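Local coordinates for protein caspase-1 subunit p19/18 (Spodoptera frugiperda, PDB 1M72) that is a cysteine protease that probably acts in the caspase cascade that executes apoptosis, and is probably inhibited by the baculovirus protein p35, at residues G140-F145 with R261-G266; F227-V232 with P253-M258. All blocks are in the same frame, centred on the assembly; numbering follows the deposited sequence.

Contact 1 of 2, residues G140-F145 with R261-G266; sequences GKPKLF and RLLVFG. With EDO (1,2-ethanediol), chain H.
The backbone oxygen of Gly140 is gripped by two groups. Water 1 donates to Gly140 O at 3.0 Å and accepts from Arg261 NE at 2.6 Å, lying in the plane of the guanidinium at its edge. Hydroxyl O1 of an ethanediol, probably from the crystallisation liquor, donates to the same Gly140 O at 2.7 Å. The same guanidinium also binds the backbone oxygens of Arg20 and Ala22, which helps fix the group that holds the water.

Further along, the contact is apolar. Methyl CD2 of Leu263 lies 3.8 Å from Pro142 CB at the rim of the proline ring. It also meets Leu144 CD2 tip to tip at 3.9 Å. Leu263 reaches this place with CG anti to the backbone N (chi1 170°). The other methyl of Leu144, CD1, sits at the edge of the Phe265 ring, 3.9 Å from CZ and near the ring plane. Met27 touches both Leu263 and Phe265. Direct contact between 140-145 and 261-266 is therefore through buried carbon, and the polar link at the Gly140 end is made by water.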
ATOM      1  N   GLY C 140     -17.935  -3.328   5.081  1.00 23.28           N
ATOM      2  CA  GLY C 140     -17.404  -3.034   6.399  1.00 25.04           C
ATOM      3  C   GLY C 140     -16.458  -4.121   6.872  1.00 23.83           C
ATOM      4  O   GLY C 140     -15.915  -4.056   7.989  1.00 23.62           O
ATOM      5  N   LYS C 141     -16.284  -5.134   6.028  1.00 21.38           N
ATOM      6  CA  LYS C 141     -15.406  -6.260   6.347  1.00 22.77           C
ATOM      7  C   LYS C 141     -14.123  -6.279   5.485  1.00 21.29           C
ATOM      8  O   LYS C 141     -14.118  -5.829   4.347  1.00 20.27           O
ATOM      9  CB  LYS C 141     -16.168  -7.556   6.158  1.00 20.25           C
ATOM     10  CG  LYS C 141     -17.405  -7.626   7.017  1.00 22.35           C
ATOM     11  CD  LYS C 141     -18.085  -8.949   6.736  1.00 25.23           C
ATOM     12  CE  LYS C 141     -19.427  -9.074   7.404  1.00 23.39           C
ATOM     13  NZ  LYS C 141     -20.053 -10.312   6.865  1.00 21.35           N
ATOM     14  N   PRO C 142     -13.028  -6.815   6.027  1.00 22.59           N
ATOM     15  CA  PRO C 142     -11.783  -6.858   5.262  1.00 23.56           C
ATOM     16  C   PRO C 142     -11.794  -7.814   4.055  1.00 24.34           C
ATOM     17  O   PRO C 142     -12.210  -8.966   4.151  1.00 25.20           O
ATOM     18  CB  PRO C 142     -10.737  -7.238   6.318  1.00 20.28           C
ATOM     19  CG  PRO C 142     -11.483  -8.080   7.252  1.00 23.09           C
ATOM     20  CD  PRO C 142     -12.842  -7.376   7.377  1.00 22.65           C
ATOM     21  N   LYS C 143     -11.320  -7.301   2.922  1.00 22.75           N
ATOM     22  CA  LYS C 143     -11.225  -8.064   1.676  1.00 21.76           C
ATOM     23  C   LYS C 143      -9.728  -8.091   1.321  1.00 21.21           C
ATOM     24  O   LYS C 143      -9.131  -7.075   0.962  1.00 19.33           O
ATOM     25  CB  LYS C 143     -12.095  -7.375   0.598  1.00 21.73           C
ATOM     26  CG  LYS C 143     -13.570  -7.329   1.042  1.00 20.74           C
ATOM     27  CD  LYS C 143     -14.406  -6.334   0.273  1.00 21.05           C
ATOM     28  CE  LYS C 143     -14.339  -4.940   0.900  1.00 17.42           C
ATOM     29  NZ  LYS C 143     -15.310  -4.797   2.045  1.00 21.11           N
ATOM     30  N   LEU C 144      -9.141  -9.276   1.456  1.00 20.29           N
ATOM     31  CA  LEU C 144      -7.715  -9.510   1.241  1.00 21.66           C
ATOM     32  C   LEU C 144      -7.291 -10.134  -0.100  1.00 20.39           C
ATOM     33  O   LEU C 144      -7.870 -11.119  -0.584  1.00 19.36           O
ATOM     34  CB  LEU C 144      -7.173 -10.362   2.404  1.00 16.63           C
ATOM     35  CG  LEU C 144      -7.827 -10.063   3.767  1.00 24.24           C
ATOM     36  CD1 LEU C 144      -7.353 -11.054   4.825  1.00 25.78           C
ATOM     37  CD2 LEU C 144      -7.497  -8.648   4.220  1.00 26.90           C
ATOM     38  N   PHE C 145      -6.234  -9.565  -0.671  1.00 21.07           N
ATOM     39  CA  PHE C 145      -5.738 -10.045  -1.944  1.00 20.09           C
ATOM     40  C   PHE C 145      -4.238 -10.249  -1.900  1.00 21.68           C
ATOM     41  O   PHE C 145      -3.495  -9.338  -1.539  1.00 19.53           O
ATOM     42  CB  PHE C 145      -6.125  -9.063  -3.060  1.00 16.35           C
ATOM     43  CG  PHE C 145      -7.611  -8.930  -3.222  1.00 21.25           C
ATOM     44  CD1 PHE C 145      -8.350  -8.119  -2.354  1.00 20.32           C
ATOM     45  CD2 PHE C 145      -8.297  -9.717  -4.148  1.00 20.74           C
ATOM     46  CE1 PHE C 145      -9.740  -8.095  -2.379  1.00 21.08           C
ATOM     47  CE2 PHE C 145      -9.689  -9.709  -4.193  1.00 25.74           C
ATOM     48  CZ  PHE C 145     -10.419  -8.902  -3.307  1.00 21.47           C
ATOM     49  N   ARG C 261      -9.677  -0.253   9.775  1.00 21.48           N
ATOM     50  CA  ARG C 261      -9.584  -0.759  11.127  1.00 22.76           C
ATOM     51  C   ARG C 261      -8.429  -1.771  11.145  1.00 22.98           C
ATOM     52  O   ARG C 261      -7.901  -2.145  10.095  1.00 19.53           O
ATOM     53  CB  ARG C 261     -10.895  -1.442  11.555  1.00 25.15           C
ATOM     54  CG  ARG C 261     -12.161  -0.605  11.317  1.00 21.89           C
ATOM     55  CD  ARG C 261     -13.367  -1.335  11.867  1.00 21.05           C
ATOM     56  NE  ARG C 261     -14.613  -0.698  11.442  1.00 23.65           N
ATOM     57  CZ  ARG C 261     -15.020   0.508  11.850  1.00 24.24           C
ATOM     58  NH1 ARG C 261     -14.298   1.232  12.726  1.00 19.20           N
ATOM     59  NH2 ARG C 261     -16.129   1.016  11.334  1.00 24.00           N
ATOM     60  N   LEU C 262      -8.028  -2.190  12.345  1.00 23.62           N
ATOM     61  CA  LEU C 262      -6.940  -3.131  12.483  1.00 25.01           C
ATOM     62  C   LEU C 262      -7.515  -4.512  12.294  1.00 22.94           C
ATOM     63  O   LEU C 262      -8.655  -4.774  12.652  1.00 23.15           O
ATOM     64  CB  LEU C 262      -6.277  -3.007  13.857  1.00 25.08           C
ATOM     65  CG  LEU C 262      -5.454  -1.764  14.202  1.00 25.41           C
ATOM     66  CD1 LEU C 262      -5.178  -1.795  15.683  1.00 27.15           C
ATOM     67  CD2 LEU C 262      -4.124  -1.730  13.462  1.00 24.08           C
ATOM     68  N   LEU C 263      -6.722  -5.386  11.717  1.00 21.38           N
ATOM     69  CA  LEU C 263      -7.177  -6.750  11.497  1.00 22.97           C
ATOM     70  C   LEU C 263      -6.363  -7.804  12.270  1.00 21.59           C
ATOM     71  O   LEU C 263      -5.194  -8.063  11.980  1.00 24.19           O
ATOM     72  CB  LEU C 263      -7.184  -7.078   9.983  1.00 20.65           C
ATOM     73  CG  LEU C 263      -7.414  -8.551   9.592  1.00 23.99           C
ATOM     74  CD1 LEU C 263      -8.578  -9.170  10.352  1.00 25.25           C
ATOM     75  CD2 LEU C 263      -7.645  -8.621   8.125  1.00 23.46           C
ATOM     76  N   VAL C 264      -6.982  -8.377  13.288  1.00 23.22           N
ATOM     77  CA  VAL C 264      -6.383  -9.443  14.083  1.00 22.35           C
ATOM     78  C   VAL C 264      -7.345 -10.618  13.938  1.00 22.83           C
ATOM     79  O   VAL C 264      -8.523 -10.510  14.277  1.00 24.71           O
ATOM     80  CB  VAL C 264      -6.254  -9.013  15.536  1.00 26.12           C
ATOM     81  CG1 VAL C 264      -6.097 -10.237  16.429  1.00 23.52           C
ATOM     82  CG2 VAL C 264      -5.047  -8.075  15.672  1.00 24.72           C
ATOM     83  N   PHE C 265      -6.874 -11.728  13.387  1.00 24.46           N
ATOM     84  CA  PHE C 265      -7.753 -12.873  13.172  1.00 28.42           C
ATOM     85  C   PHE C 265      -8.420 -13.496  14.409  1.00 32.49           C
ATOM     86  O   PHE C 265      -9.625 -13.805  14.373  1.00 29.48           O
ATOM     87  CB  PHE C 265      -7.033 -13.967  12.361  1.00 26.43           C
ATOM     88  CG  PHE C 265      -6.943 -13.654  10.880  1.00 27.65           C
ATOM     89  CD1 PHE C 265      -8.106 -13.430  10.132  1.00 23.90           C
ATOM     90  CD2 PHE C 265      -5.700 -13.562  10.239  1.00 25.30           C
ATOM     91  CE1 PHE C 265      -8.029 -13.117   8.761  1.00 24.90           C
ATOM     92  CE2 PHE C 265      -5.601 -13.250   8.872  1.00 23.55           C
ATOM     93  CZ  PHE C 265      -6.763 -13.025   8.125  1.00 26.29           C
ATOM     94  N   GLY C 266      -7.644 -13.660  15.487  1.00 34.06           N
ATOM     95  CA  GLY C 266      -8.171 -14.256  16.695  1.00 36.74           C
ATOM     96  C   GLY C 266      -8.300 -15.729  16.421  1.00 38.48           C
ATOM     97  O   GLY C 266      -7.702 -16.204  15.478  1.00 38.74           O
TER
HETATM   98  C1  EDO H 503     -16.255  -6.447  10.595  1.00 24.69           C
HETATM   99  O1  EDO H 503     -15.805  -5.110  10.525  1.00 30.31           O
HETATM  100  C2  EDO H 503     -15.147  -7.388  10.212  1.00 30.96           C
HETATM  101  O2  EDO H 503     -15.743  -8.552   9.682  1.00 27.94           O
HETATM  102  O   HOH W   1     -16.077  -1.490   9.451  1.00 33.02           O

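Contact 2 of 2, residues F227-V232 with P253-M258; sequences FVCQKV and PCITSM
Cys229 turns SG beside its backbone N, anti to the carbonyl carbon (chi1 -72°), and Ile255 holds CG1 in the same relation to its own backbone (chi1 -48°). The two groups meet, with SG 3.8 Å from Ile255 CG1. The sulfur also sits over one face of the Pro253 ring, 3.7 Å from its CD. The helix backbone itself comes equally near, since Cys229 CA is 3.7 Å from Pro253 CD. The CA atoms of Cys229 and Pro253 are 5.7 Å apart, a close approach of the helix to the residue just before strand 254-257. One turn along, Val232 points toward the proline and sets both methyls against the CG-CD side of its ring. Its CG2 is 3.8 Å from Pro253 CG, and its CG1 is 3.9 Å from Pro253 CD. The proline ring thus packs against two residues three apart on the helix.

This is helix-on-sheet packing in the caspase fold. Helix 221-235 lies against strand 254-257, the last strand of the six-stranded sheet within this chain. The strand runs antiparallel to its neighbour 182-186. Ile255 rests on Leu183 and Ala185 of that neighbour and on Leu225 of the helix. Ile255, Thr256 and Ser257 also pair antiparallel with a strand of the second subunit, so the sheet continues across the interface, and Cys229 touches Leu259 of that subunit. Val232 also touches Ala207 of helix 203-215, and Lys231 NZ forms a salt bridge with Glu211 of the same helix.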
ATOM      1  N   PHE C 227       6.561  -7.691   8.827  1.00 19.86           N
ATOM      2  CA  PHE C 227       7.580  -8.684   9.044  1.00 20.63           C
ATOM      3  C   PHE C 227       7.700  -9.656   7.869  1.00 20.68           C
ATOM      4  O   PHE C 227       8.756 -10.255   7.650  1.00 21.47           O
ATOM      5  CB  PHE C 227       7.346  -9.390  10.392  1.00 25.43           C
ATOM      6  CG  PHE C 227       7.505  -8.454  11.588  1.00 25.38           C
ATOM      7  CD1 PHE C 227       6.551  -8.435  12.614  1.00 21.92           C
ATOM      8  CD2 PHE C 227       8.542  -7.498  11.599  1.00 27.46           C
ATOM      9  CE1 PHE C 227       6.617  -7.474  13.604  1.00 22.28           C
ATOM     10  CE2 PHE C 227       8.627  -6.508  12.600  1.00 23.69           C
ATOM     11  CZ  PHE C 227       7.655  -6.494  13.602  1.00 24.85           C
ATOM     12  N   VAL C 228       6.631  -9.823   7.102  1.00 20.71           N
ATOM     13  CA  VAL C 228       6.732 -10.665   5.934  1.00 21.50           C
ATOM     14  C   VAL C 228       7.738  -9.928   4.972  1.00 22.90           C
ATOM     15  O   VAL C 228       8.582 -10.580   4.335  1.00 23.58           O
ATOM     16  CB  VAL C 228       5.343 -10.862   5.235  1.00 21.60           C
ATOM     17  CG1 VAL C 228       5.533 -11.548   3.864  1.00 20.28           C
ATOM     18  CG2 VAL C 228       4.414 -11.749   6.083  1.00 17.65           C
ATOM     19  N   CYS C 229       7.661  -8.593   4.898  1.00 18.97           N
ATOM     20  CA  CYS C 229       8.538  -7.795   4.023  1.00 21.44           C
ATOM     21  C   CYS C 229      10.000  -7.878   4.462  1.00 22.55           C
ATOM     22  O   CYS C 229      10.941  -7.945   3.649  1.00 22.38           O
ATOM     23  CB  CYS C 229       8.095  -6.316   3.994  1.00 18.43           C
ATOM     24  SG  CYS C 229       6.550  -6.020   3.064  1.00 20.22           S
ATOM     25  N   GLN C 230      10.180  -7.892   5.772  1.00 24.32           N
ATOM     26  CA  GLN C 230      11.500  -7.999   6.354  1.00 23.67           C
ATOM     27  C   GLN C 230      12.111  -9.334   5.990  1.00 21.20           C
ATOM     28  O   GLN C 230      13.249  -9.428   5.536  1.00 23.74           O
ATOM     29  CB  GLN C 230      11.416  -7.843   7.877  1.00 23.96           C
ATOM     30  CG  GLN C 230      12.771  -7.730   8.502  1.00 24.34           C
ATOM     31  CD  GLN C 230      12.746  -7.566  10.010  1.00 27.66           C
ATOM     32  OE1 GLN C 230      12.221  -6.557  10.568  1.00 26.97           O
ATOM     33  NE2 GLN C 230      13.334  -8.554  10.699  1.00 25.94           N
ATOM     34  N   LYS C 231      11.341 -10.380   6.168  1.00 20.34           N
ATOM     35  CA  LYS C 231      11.836 -11.690   5.853  1.00 21.56           C
ATOM     36  C   LYS C 231      12.253 -11.741   4.366  1.00 22.81           C
ATOM     37  O   LYS C 231      13.402 -12.130   4.045  1.00 23.40           O
ATOM     38  CB  LYS C 231      10.745 -12.705   6.180  1.00 24.27           C
ATOM     39  CG  LYS C 231      11.179 -14.136   6.203  1.00 34.92           C
ATOM     40  CD  LYS C 231      11.464 -14.621   7.637  1.00 45.65           C
ATOM     41  CE  LYS C 231      10.241 -14.410   8.564  1.00 47.33           C
ATOM     42  NZ  LYS C 231       8.995 -14.895   7.918  1.00 48.40           N
ATOM     43  N   VAL C 232      11.337 -11.366   3.464  1.00 20.92           N
ATOM     44  CA  VAL C 232      11.628 -11.373   2.020  1.00 18.49           C
ATOM     45  C   VAL C 232      12.851 -10.490   1.702  1.00 19.78           C
ATOM     46  O   VAL C 232      13.697 -10.854   0.907  1.00 18.56           O
ATOM     47  CB  VAL C 232      10.410 -10.834   1.155  1.00 20.77           C
ATOM     48  CG1 VAL C 232      10.852 -10.632  -0.319  1.00 20.37           C
ATOM     49  CG2 VAL C 232       9.195 -11.820   1.230  1.00 14.35           C
ATOM     50  N   PRO C 253       8.310  -6.894  -0.948  1.00 22.54           N
ATOM     51  CA  PRO C 253       6.876  -6.896  -1.314  1.00 22.09           C
ATOM     52  C   PRO C 253       6.332  -5.458  -1.297  1.00 21.88           C
ATOM     53  O   PRO C 253       7.001  -4.528  -0.809  1.00 17.69           O
ATOM     54  CB  PRO C 253       6.208  -7.748  -0.216  1.00 19.61           C
ATOM     55  CG  PRO C 253       7.383  -8.520   0.434  1.00 22.41           C
ATOM     56  CD  PRO C 253       8.529  -7.515   0.378  1.00 20.87           C
ATOM     57  N   CYS C 254       5.116  -5.305  -1.831  1.00 23.48           N
ATOM     58  CA  CYS C 254       4.408  -4.015  -1.920  1.00 21.21           C
ATOM     59  C   CYS C 254       2.993  -4.255  -1.332  1.00 19.75           C
ATOM     60  O   CYS C 254       2.158  -4.973  -1.886  1.00 19.26           O
ATOM     61  CB  CYS C 254       4.350  -3.568  -3.396  1.00 24.39           C
ATOM     62  SG  CYS C 254       3.745  -1.857  -3.592  1.00 26.06           S
ATOM     63  N   ILE C 255       2.747  -3.653  -0.179  1.00 18.94           N
ATOM     64  CA  ILE C 255       1.509  -3.844   0.554  1.00 13.92           C
ATOM     65  C   ILE C 255       0.675  -2.616   0.390  1.00 15.29           C
ATOM     66  O   ILE C 255       1.084  -1.535   0.845  1.00 13.93           O
ATOM     67  CB  ILE C 255       1.795  -3.978   2.090  1.00 16.83           C
ATOM     68  CG1 ILE C 255       2.932  -4.984   2.338  1.00 17.31           C
ATOM     69  CG2 ILE C 255       0.572  -4.428   2.797  1.00 15.03           C
ATOM     70  CD1 ILE C 255       2.685  -6.342   1.642  1.00 15.46           C
ATOM     71  N   THR C 256      -0.501  -2.779  -0.215  1.00 13.23           N
ATOM     72  CA  THR C 256      -1.410  -1.654  -0.437  1.00 16.72           C
ATOM     73  C   THR C 256      -2.617  -1.813   0.457  1.00 17.07           C
ATOM     74  O   THR C 256      -3.350  -2.800   0.374  1.00 16.97           O
ATOM     75  CB  THR C 256      -1.852  -1.553  -1.934  1.00 18.18           C
ATOM     76  OG1 THR C 256      -0.687  -1.437  -2.770  1.00 21.86           O
ATOM     77  CG2 THR C 256      -2.736  -0.309  -2.172  1.00 18.03           C
ATOM     78  N   SER C 257      -2.827  -0.829   1.317  1.00 16.82           N
ATOM     79  CA  SER C 257      -3.920  -0.918   2.252  1.00 19.00           C
ATOM     80  C   SER C 257      -4.881   0.251   2.244  1.00 19.26           C
ATOM     81  O   SER C 257      -4.462   1.433   2.223  1.00 17.98           O
ATOM     82  CB  SER C 257      -3.356  -1.134   3.681  1.00 21.23           C
ATOM     83  OG  SER C 257      -4.272  -0.828   4.719  1.00 21.92           O
ATOM     84  N   MET C 258      -6.168  -0.126   2.220  1.00 18.95           N
ATOM     85  CA  MET C 258      -7.310   0.775   2.317  1.00 19.06           C
ATOM     86  C   MET C 258      -8.043   0.397   3.627  1.00 18.80           C
ATOM     87  O   MET C 258      -9.175   0.833   3.843  1.00 19.85           O
ATOM     88  CB  MET C 258      -8.296   0.582   1.164  1.00 20.16           C
ATOM     89  CG  MET C 258      -7.968   1.344  -0.107  1.00 24.89           C
ATOM     90  SD  MET C 258      -6.478   0.820  -0.948  1.00 33.99           S
ATOM     91  CE  MET C 258      -6.807  -0.761  -1.486  1.00 20.21           C
TER

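Overall arrangement
The centres of contacts 1 and 2 lie about 15 Å apart, and both reach the six-stranded sheet of the caspase domain. Segments 253-258 and 261-266 are close neighbours in sequence. A few residues after strand 254-257, outermost within this chain, the chain packs its side chains on the start of strand 143-148. Strand 182-186 lies between these two strands in the sheet, and Leu183 touches both Leu144 and Ile255. Phe227 and Gln230 of the second subunit, from its own copy of segment 227-232, pack on Leu262 and Arg261. The helix segment of contact 2 in one subunit thus lies against segment 261-266 of contact 1 in the other. Both contacts lie away from His108 and Cys150, the probable catalytic residues.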